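Local coordinates for protein glutathione transferase o1 (Bombyx mori, PDB 3RBT) that probably conjugates glutathione to electrophilic substrates and may reduce dehydroascorbate at the expense of glutathione, at residues A[123-128]-A[152-157]; A[146-151]-A[198-203]. One frame throughout, in Å; residues are numbered along the deposited sequence.

Contacts 1 and 2 meet on helix 145-162, whose segments 146-151 and 152-157 follow each other directly in the chain. Contact 1 packs this helix against helix 113-138, and contact 2 packs it against helix 194-202; the two centres lie about 11 Å apart. They also touch: CD1 of L152 comes 4.0 Å from NZ of K200, and CB of E128 lies 3.7 Å from OG1 of T151. The centre of contact 2 is about 19 Å from the centre of the chain, that of contact 1 about 14 Å. Both belong to the all-helical C-terminal part of the transferase, not to its thioredoxin-like N-terminal part, the part that in this family binds glutathione.

Contact 1 (A[123-128]-A[152-157]); sequences IERFNE and LEIFEK
R125 and F126 of one helix face I154 and F155 of another, the closest CA atoms, those of F126 and F155, standing 8.6 Å apart. Two phenylalanines carry the contact in a T-shaped stack: the edge of F126 is directed at the face of F155, with ring centroids 5.5 Å apart and planes at 77°. CD1 of F126 makes the approach, sitting over the rim of the F155 ring, 3.9 Å from its CZ. The same CZ also touches CB of F126, so the outer end of F155 rests in the angle between CB and the ring edge of F126. With CG of F126 anti to its own N (chi1 -163°), the ring swings beside the carbonyl carbon and offers its edge to F155. Flat, apolar phenylalanines suit these buried places, as one supplies C-H groups and the other a pi face. Packing is looser where CD of R125 approaches CG2 of exposed I154, at 4.5 Å; a long, polar-ended chain can probably reach solvent from this partly exposed edge. Around the stack, F126 leans on V179 and W182, and F155 on F207 and L122 of helix 113-138; helices 174-186 and 205-216 thus flank the pair where helices 113-138 and 145-162 meet.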
ATOM      1  N   ILE A 123      -1.792   7.549  -5.397  1.00 17.56           N
ATOM      2  CA  ILE A 123      -2.288   7.473  -4.024  1.00 17.89           C
ATOM      3  C   ILE A 123      -1.119   7.421  -3.032  1.00 19.06           C
ATOM      4  O   ILE A 123      -1.109   8.158  -2.037  1.00 18.99           O
ATOM      5  CB  ILE A 123      -3.281   6.297  -3.800  1.00 17.18           C
ATOM      6  CG1 ILE A 123      -4.564   6.531  -4.618  1.00 17.57           C
ATOM      7  CG2 ILE A 123      -3.630   6.182  -2.320  1.00 15.23           C
ATOM      8  CD1 ILE A 123      -5.386   5.263  -4.899  1.00 18.59           C
ATOM      9  N   GLU A 124      -0.132   6.567  -3.315  1.00 19.97           N
ATOM     10  CA  GLU A 124       1.050   6.498  -2.472  1.00 21.00           C
ATOM     11  C   GLU A 124       1.810   7.833  -2.447  1.00 21.58           C
ATOM     12  O   GLU A 124       2.131   8.344  -1.372  1.00 21.44           O
ATOM     13  CB  GLU A 124       1.951   5.340  -2.897  1.00 21.80           C
ATOM     14  CG  GLU A 124       3.219   5.198  -2.071  1.00 25.02           C
ATOM     15  CD  GLU A 124       2.980   4.713  -0.644  1.00 28.05           C
ATOM     16  OE1 GLU A 124       3.910   4.872   0.184  1.00 31.40           O
ATOM     17  OE2 GLU A 124       1.891   4.168  -0.345  1.00 27.07           O
ATOM     18  N   ARG A 125       2.091   8.389  -3.627  1.00 22.37           N
ATOM     19  CA  ARG A 125       2.672   9.730  -3.747  1.00 23.18           C
ATOM     20  C   ARG A 125       1.945  10.814  -2.935  1.00 22.25           C
ATOM     21  O   ARG A 125       2.592  11.688  -2.344  1.00 22.53           O
ATOM     22  CB  ARG A 125       2.729  10.162  -5.214  1.00 24.28           C
ATOM     23  CG  ARG A 125       3.947   9.693  -5.951  1.00 28.31           C
ATOM     24  CD  ARG A 125       3.728   9.783  -7.451  1.00 34.01           C
ATOM     25  NE  ARG A 125       4.698   8.980  -8.191  1.00 38.98           N
ATOM     26  CZ  ARG A 125       4.446   8.373  -9.346  1.00 41.45           C
ATOM     27  NH1 ARG A 125       3.243   8.460  -9.903  1.00 40.78           N
ATOM     28  NH2 ARG A 125       5.394   7.659  -9.941  1.00 43.68           N
ATOM     29  N   PHE A 126       0.611  10.749  -2.909  1.00 20.67           N
ATOM     30  CA  PHE A 126      -0.215  11.705  -2.163  1.00 19.84           C
ATOM     31  C   PHE A 126       0.072  11.695  -0.658  1.00 19.99           C
ATOM     32  O   PHE A 126      -0.206  12.679   0.032  1.00 19.22           O
ATOM     33  CB  PHE A 126      -1.710  11.454  -2.420  1.00 18.61           C
ATOM     34  CG  PHE A 126      -2.624  12.621  -2.032  1.00 18.15           C
ATOM     35  CD1 PHE A 126      -2.731  13.747  -2.843  1.00 17.54           C
ATOM     36  CD2 PHE A 126      -3.410  12.557  -0.881  1.00 17.02           C
ATOM     37  CE1 PHE A 126      -3.588  14.812  -2.495  1.00 18.61           C
ATOM     38  CE2 PHE A 126      -4.268  13.609  -0.520  1.00 15.26           C
ATOM     39  CZ  PHE A 126      -4.359  14.735  -1.324  1.00 17.48           C
ATOM     40  N   ASN A 127       0.633  10.595  -0.149  1.00 20.46           N
ATOM     41  CA  ASN A 127       0.981  10.516   1.282  1.00 21.12           C
ATOM     42  C   ASN A 127       1.911  11.638   1.757  1.00 22.53           C
ATOM     43  O   ASN A 127       1.913  11.981   2.944  1.00 22.58           O
ATOM     44  CB  ASN A 127       1.586   9.153   1.642  1.00 20.79           C
ATOM     45  CG  ASN A 127       0.548   8.052   1.710  1.00 20.71           C
ATOM     46  OD1 ASN A 127      -0.648   8.303   1.919  1.00 20.98           O
ATOM     47  ND2 ASN A 127       0.999   6.815   1.533  1.00 20.51           N
ATOM     48  N   GLU A 128       2.698  12.195   0.835  1.00 23.99           N
ATOM     49  CA  GLU A 128       3.589  13.312   1.155  1.00 26.47           C
ATOM     50  C   GLU A 128       2.802  14.604   1.443  1.00 26.74           C
ATOM     51  O   GLU A 128       3.174  15.387   2.329  1.00 27.57           O
ATOM     52  CB  GLU A 128       4.671  13.499   0.074  1.00 27.61           C
ATOM     53  CG  GLU A 128       5.638  12.296  -0.024  1.00 30.75           C
ATOM     54  CD  GLU A 128       6.729  12.443  -1.080  1.00 36.23           C
ATOM     55  OE1 GLU A 128       6.515  13.137  -2.096  1.00 38.84           O
ATOM     56  OE2 GLU A 128       7.813  11.844  -0.899  1.00 39.17           O
ATOM     57  N   LEU A 152       1.378  18.996  -4.908  1.00 33.66           N
ATOM     58  CA  LEU A 152       0.422  19.639  -5.807  1.00 33.64           C
ATOM     59  C   LEU A 152       0.981  19.850  -7.223  1.00 34.45           C
ATOM     60  O   LEU A 152       0.230  19.767  -8.196  1.00 34.18           O
ATOM     61  CB  LEU A 152      -0.117  20.954  -5.222  1.00 34.27           C
ATOM     62  CG  LEU A 152      -1.022  20.893  -3.978  1.00 33.59           C
ATOM     63  CD1 LEU A 152      -1.416  22.303  -3.516  1.00 33.73           C
ATOM     64  CD2 LEU A 152      -2.266  20.032  -4.200  1.00 31.12           C
ATOM     65  N   GLU A 153       2.286  20.104  -7.338  1.00 35.34           N
ATOM     66  CA  GLU A 153       2.923  20.245  -8.658  1.00 36.53           C
ATOM     67  C   GLU A 153       2.839  18.934  -9.448  1.00 35.23           C
ATOM     68  O   GLU A 153       2.586  18.943 -10.650  1.00 35.79           O
ATOM     69  CB  GLU A 153       4.383  20.730  -8.555  1.00 38.27           C
ATOM     70  CG  GLU A 153       4.891  21.435  -9.839  1.00 42.27           C
ATOM     71  CD  GLU A 153       6.329  21.966  -9.746  1.00 47.06           C
ATOM     72  OE1 GLU A 153       6.550  23.171 -10.029  1.00 49.39           O
ATOM     73  OE2 GLU A 153       7.244  21.182  -9.403  1.00 47.63           O
ATOM     74  N   ILE A 154       3.051  17.812  -8.759  1.00 33.49           N
ATOM     75  CA  ILE A 154       2.975  16.485  -9.375  1.00 32.22           C
ATOM     76  C   ILE A 154       1.560  16.213  -9.898  1.00 30.83           C
ATOM     77  O   ILE A 154       1.378  15.787 -11.040  1.00 30.65           O
ATOM     78  CB  ILE A 154       3.437  15.376  -8.378  1.00 31.37           C
ATOM     79  CG1 ILE A 154       4.962  15.428  -8.196  1.00 33.11           C
ATOM     80  CG2 ILE A 154       2.996  13.978  -8.840  1.00 30.50           C
ATOM     81  CD1 ILE A 154       5.455  14.809  -6.893  1.00 33.44           C
ATOM     82  N   PHE A 155       0.565  16.482  -9.061  1.00 29.47           N
ATOM     83  CA  PHE A 155      -0.830  16.240  -9.429  1.00 28.66           C
ATOM     84  C   PHE A 155      -1.368  17.204 -10.484  1.00 29.91           C
ATOM     85  O   PHE A 155      -2.264  16.846 -11.247  1.00 30.18           O
ATOM     86  CB  PHE A 155      -1.715  16.184  -8.180  1.00 27.27           C
ATOM     87  CG  PHE A 155      -1.665  14.858  -7.484  1.00 24.88           C
ATOM     88  CD1 PHE A 155      -2.682  13.930  -7.666  1.00 23.47           C
ATOM     89  CD2 PHE A 155      -0.575  14.513  -6.686  1.00 25.09           C
ATOM     90  CE1 PHE A 155      -2.635  12.681  -7.043  1.00 20.98           C
ATOM     91  CE2 PHE A 155      -0.515  13.254  -6.053  1.00 23.65           C
ATOM     92  CZ  PHE A 155      -1.550  12.343  -6.235  1.00 20.93           C
ATOM     93  N   GLU A 156      -0.805  18.410 -10.539  1.00 31.11           N
ATOM     94  CA  GLU A 156      -1.154  19.379 -11.575  1.00 32.85           C
ATOM     95  C   GLU A 156      -0.688  18.867 -12.933  1.00 33.88           C
ATOM     96  O   GLU A 156      -1.455  18.840 -13.898  1.00 34.00           O
ATOM     97  CB  GLU A 156      -0.518  20.746 -11.278  1.00 33.94           C
ATOM     98  CG  GLU A 156      -0.620  21.763 -12.422  1.00 35.88           C
ATOM     99  CD  GLU A 156      -2.033  22.259 -12.658  1.00 36.09           C
ATOM    100  OE1 GLU A 156      -2.291  22.794 -13.751  1.00 38.15           O
ATOM    101  OE2 GLU A 156      -2.889  22.123 -11.756  1.00 35.34           O
ATOM    102  N   LYS A 157       0.576  18.454 -12.981  1.00 34.55           N
ATOM    103  CA  LYS A 157       1.175  17.884 -14.178  1.00 35.90           C
ATOM    104  C   LYS A 157       0.455  16.613 -14.630  1.00 34.74           C
ATOM    105  O   LYS A 157       0.218  16.429 -15.825  1.00 35.55           O
ATOM    106  CB  LYS A 157       2.665  17.624 -13.950  1.00 36.69           C
ATOM    107  CG  LYS A 157       3.516  18.893 -14.036  1.00 39.91           C
ATOM    108  CD  LYS A 157       4.904  18.692 -13.433  1.00 42.11           C
ATOM    109  CE  LYS A 157       5.715  19.985 -13.461  1.00 44.71           C
ATOM    110  NZ  LYS A 157       6.875  19.908 -12.529  1.00 45.70           N
TER

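Contact 2 (A[146-151]-A[198-203])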
ATOM      1  N   GLU A 146       5.529  23.266   2.415  1.00 47.57           N
ATOM      2  CA  GLU A 146       6.394  22.895   1.290  1.00 47.94           C
ATOM      3  C   GLU A 146       6.104  21.496   0.743  1.00 45.94           C
ATOM      4  O   GLU A 146       6.164  21.284  -0.469  1.00 45.99           O
ATOM      5  CB  GLU A 146       7.889  23.080   1.640  1.00 49.70           C
ATOM      6  CG  GLU A 146       8.568  21.915   2.383  1.00 50.21           C
ATOM      7  CD  GLU A 146       8.500  22.018   3.908  1.00 52.02           C
ATOM      8  OE1 GLU A 146       7.509  22.559   4.450  1.00 51.88           O
ATOM      9  OE2 GLU A 146       9.450  21.538   4.572  1.00 53.10           O
ATOM     10  N   GLN A 147       5.788  20.558   1.635  1.00 44.30           N
ATOM     11  CA  GLN A 147       5.357  19.211   1.244  1.00 42.61           C
ATOM     12  C   GLN A 147       4.055  19.251   0.442  1.00 40.83           C
ATOM     13  O   GLN A 147       3.901  18.519  -0.535  1.00 40.29           O
ATOM     14  CB  GLN A 147       5.180  18.311   2.475  1.00 41.94           C
ATOM     15  CG  GLN A 147       6.485  17.847   3.106  1.00 44.77           C
ATOM     16  CD  GLN A 147       7.194  16.812   2.257  1.00 47.14           C
ATOM     17  OE1 GLN A 147       6.800  15.640   2.222  1.00 47.37           O
ATOM     18  NE2 GLN A 147       8.247  17.238   1.564  1.00 49.50           N
ATOM     19  N   ILE A 148       3.131  20.105   0.880  1.00 39.89           N
ATOM     20  CA  ILE A 148       1.857  20.332   0.201  1.00 38.42           C
ATOM     21  C   ILE A 148       2.096  20.776  -1.239  1.00 38.67           C
ATOM     22  O   ILE A 148       1.581  20.167  -2.176  1.00 37.59           O
ATOM     23  CB  ILE A 148       1.032  21.445   0.909  1.00 38.76           C
ATOM     24  CG1 ILE A 148       0.974  21.224   2.433  1.00 38.21           C
ATOM     25  CG2 ILE A 148      -0.330  21.650   0.231  1.00 37.81           C
ATOM     26  CD1 ILE A 148      -0.247  20.568   2.953  1.00 36.71           C
ATOM     27  N   ILE A 149       2.883  21.842  -1.388  1.00 39.64           N
ATOM     28  CA  ILE A 149       3.142  22.484  -2.678  1.00 40.50           C
ATOM     29  C   ILE A 149       3.809  21.543  -3.690  1.00 39.97           C
ATOM     30  O   ILE A 149       3.355  21.431  -4.829  1.00 39.92           O
ATOM     31  CB  ILE A 149       3.949  23.803  -2.495  1.00 42.47           C
ATOM     32  CG1 ILE A 149       3.116  24.806  -1.680  1.00 42.97           C
ATOM     33  CG2 ILE A 149       4.350  24.395  -3.849  1.00 43.76           C
ATOM     34  CD1 ILE A 149       3.918  25.896  -0.977  1.00 45.03           C
ATOM     35  N   GLN A 150       4.865  20.860  -3.258  1.00 39.83           N
ATOM     36  CA  GLN A 150       5.593  19.899  -4.098  1.00 39.86           C
ATOM     37  C   GLN A 150       4.708  18.779  -4.644  1.00 37.96           C
ATOM     38  O   GLN A 150       4.831  18.396  -5.812  1.00 38.12           O
ATOM     39  CB  GLN A 150       6.764  19.290  -3.322  1.00 40.34           C
ATOM     40  CG  GLN A 150       7.889  20.270  -3.033  1.00 43.84           C
ATOM     41  CD  GLN A 150       8.718  20.591  -4.265  1.00 47.82           C
ATOM     42  OE1 GLN A 150       8.678  21.714  -4.782  1.00 49.83           O
ATOM     43  NE2 GLN A 150       9.477  19.603  -4.745  1.00 48.56           N
ATOM     44  N   THR A 151       3.829  18.253  -3.789  1.00 35.85           N
ATOM     45  CA  THR A 151       2.890  17.215  -4.195  1.00 34.04           C
ATOM     46  C   THR A 151       1.860  17.780  -5.173  1.00 33.79           C
ATOM     47  O   THR A 151       1.523  17.128  -6.163  1.00 33.50           O
ATOM     48  CB  THR A 151       2.185  16.573  -2.982  1.00 32.77           C
ATOM     49  OG1 THR A 151       3.168  16.175  -2.016  1.00 33.45           O
ATOM     50  CG2 THR A 151       1.374  15.350  -3.406  1.00 31.12           C
ATOM     51  N   VAL A 198      -4.462  32.245  -2.218  1.00 50.83           N
ATOM     52  CA  VAL A 198      -4.874  32.496  -3.604  1.00 51.77           C
ATOM     53  C   VAL A 198      -3.682  32.477  -4.578  1.00 52.36           C
ATOM     54  O   VAL A 198      -3.802  31.968  -5.696  1.00 51.99           O
ATOM     55  CB  VAL A 198      -5.752  33.792  -3.737  1.00 53.70           C
ATOM     56  CG1 VAL A 198      -5.005  35.029  -3.273  1.00 56.11           C
ATOM     57  CG2 VAL A 198      -6.263  33.977  -5.168  1.00 54.73           C
ATOM     58  N   GLU A 199      -2.541  33.006  -4.136  1.00 53.52           N
ATOM     59  CA  GLU A 199      -1.309  32.983  -4.929  1.00 54.57           C
ATOM     60  C   GLU A 199      -0.863  31.540  -5.189  1.00 52.64           C
ATOM     61  O   GLU A 199      -0.652  31.145  -6.340  1.00 52.53           O
ATOM     62  CB  GLU A 199      -0.196  33.775  -4.229  1.00 56.26           C
ATOM     63  CG  GLU A 199       1.043  34.011  -5.091  1.00 58.35           C
ATOM     64  CD  GLU A 199       2.182  34.694  -4.349  1.00 60.95           C
ATOM     65  OE1 GLU A 199       2.933  35.455  -4.998  1.00 63.36           O
ATOM     66  OE2 GLU A 199       2.340  34.473  -3.127  1.00 60.47           O
ATOM     67  N   LYS A 200      -0.735  30.771  -4.107  1.00 51.10           N
ATOM     68  CA  LYS A 200      -0.399  29.345  -4.148  1.00 49.34           C
ATOM     69  C   LYS A 200      -1.356  28.543  -5.049  1.00 47.77           C
ATOM     70  O   LYS A 200      -0.927  27.652  -5.788  1.00 47.17           O
ATOM     71  CB  LYS A 200      -0.408  28.794  -2.716  1.00 48.39           C
ATOM     72  CG  LYS A 200      -0.075  27.311  -2.556  1.00 47.46           C
ATOM     73  CD  LYS A 200      -0.009  26.907  -1.073  1.00 47.61           C
ATOM     74  CE  LYS A 200      -1.383  26.581  -0.486  1.00 46.97           C
ATOM     75  NZ  LYS A 200      -1.902  25.255  -0.934  1.00 44.66           N
ATOM     76  N   LYS A 201      -2.644  28.880  -4.985  1.00 47.25           N
ATOM     77  CA  LYS A 201      -3.692  28.211  -5.768  1.00 45.67           C
ATOM     78  C   LYS A 201      -3.479  28.426  -7.268  1.00 46.18           C
ATOM     79  O   LYS A 201      -3.644  27.499  -8.068  1.00 45.30           O
ATOM     80  CB  LYS A 201      -5.066  28.737  -5.335  1.00 45.85           C
ATOM     81  CG  LYS A 201      -6.272  28.133  -6.041  1.00 44.96           C
ATOM     82  CD  LYS A 201      -7.554  28.667  -5.412  1.00 46.51           C
ATOM     83  CE  LYS A 201      -8.795  27.983  -5.961  1.00 46.69           C
ATOM     84  NZ  LYS A 201      -9.259  28.616  -7.231  1.00 49.51           N
ATOM     85  N   SER A 202      -3.095  29.650  -7.620  1.00 47.18           N
ATOM     86  CA  SER A 202      -2.885  30.070  -9.008  1.00 48.04           C
ATOM     87  C   SER A 202      -1.746  29.317  -9.703  1.00 47.10           C
ATOM     88  O   SER A 202      -1.663  29.310 -10.935  1.00 47.60           O
ATOM     89  CB  SER A 202      -2.643  31.584  -9.059  1.00 50.46           C
ATOM     90  OG  SER A 202      -2.196  32.001 -10.341  1.00 53.29           O
ATOM     91  N   LEU A 203      -0.881  28.689  -8.906  1.00 45.47           N
ATOM     92  CA  LEU A 203       0.219  27.864  -9.415  1.00 44.82           C
ATOM     93  C   LEU A 203      -0.272  26.572 -10.064  1.00 42.89           C
ATOM     94  O   LEU A 203       0.424  25.985 -10.898  1.00 43.31           O
ATOM     95  CB  LEU A 203       1.211  27.527  -8.290  1.00 44.34           C
ATOM     96  CG  LEU A 203       2.178  28.623  -7.822  1.00 46.78           C
ATOM     97  CD1 LEU A 203       2.591  28.409  -6.374  1.00 46.19           C
ATOM     98  CD2 LEU A 203       3.408  28.712  -8.733  1.00 48.89           C
TER
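The aliphatic chain of K200 lies against I149, and their CA atoms are 7.9 Å apart. This is the tighter part of the contact: CD of K200 comes 3.8 Å from CG1 of I149 and 4.1 Å from its CD1, so the lysine meets the longer branch of the isoleucine with its methylenes. K200 leaves its helix with CG anti to the backbone N (chi1 -180°), which carries the chain over to helix 145-162; bends at its last two torsions (chi3 84°, chi4 75°) then turn the amino end towards I148. There NZ stands 4.1 Å from CG2 of I148, a plain van der Waals approach with no hydrogen bond or salt bridge between the segments. Lysine suits this place because its flexible stem can pack on I149 and still bend, folding the amino end in over apolar carbons. I148 is buried, and its branched apolar side chain also packs on L129 and S133 of helix 113-138. Truncation of K200 to an alanine would probably leave CG1 and CD1 of I149 without their packing partner and open a gap between the two helices.

The solvent side is loose: exposed L203, beyond the lysine, comes no nearer than 5.1 Å, and the whole contact buries just 124 Å². On the inner side of helix 145-162, OG1 of T151 donates to O of Q147 at 2.9 Å, a carbonyl that also accepts from N of T151, the two donors arriving from opposite faces of its plane. Such a bond back to the preceding turn lets a buried threonine satisfy its hydroxyl within its own helix. Sparse helix-to-helix packing of this kind joins the short helix 194-202 to the side of the all-helical C-terminal domain of the glutathione transferase fold.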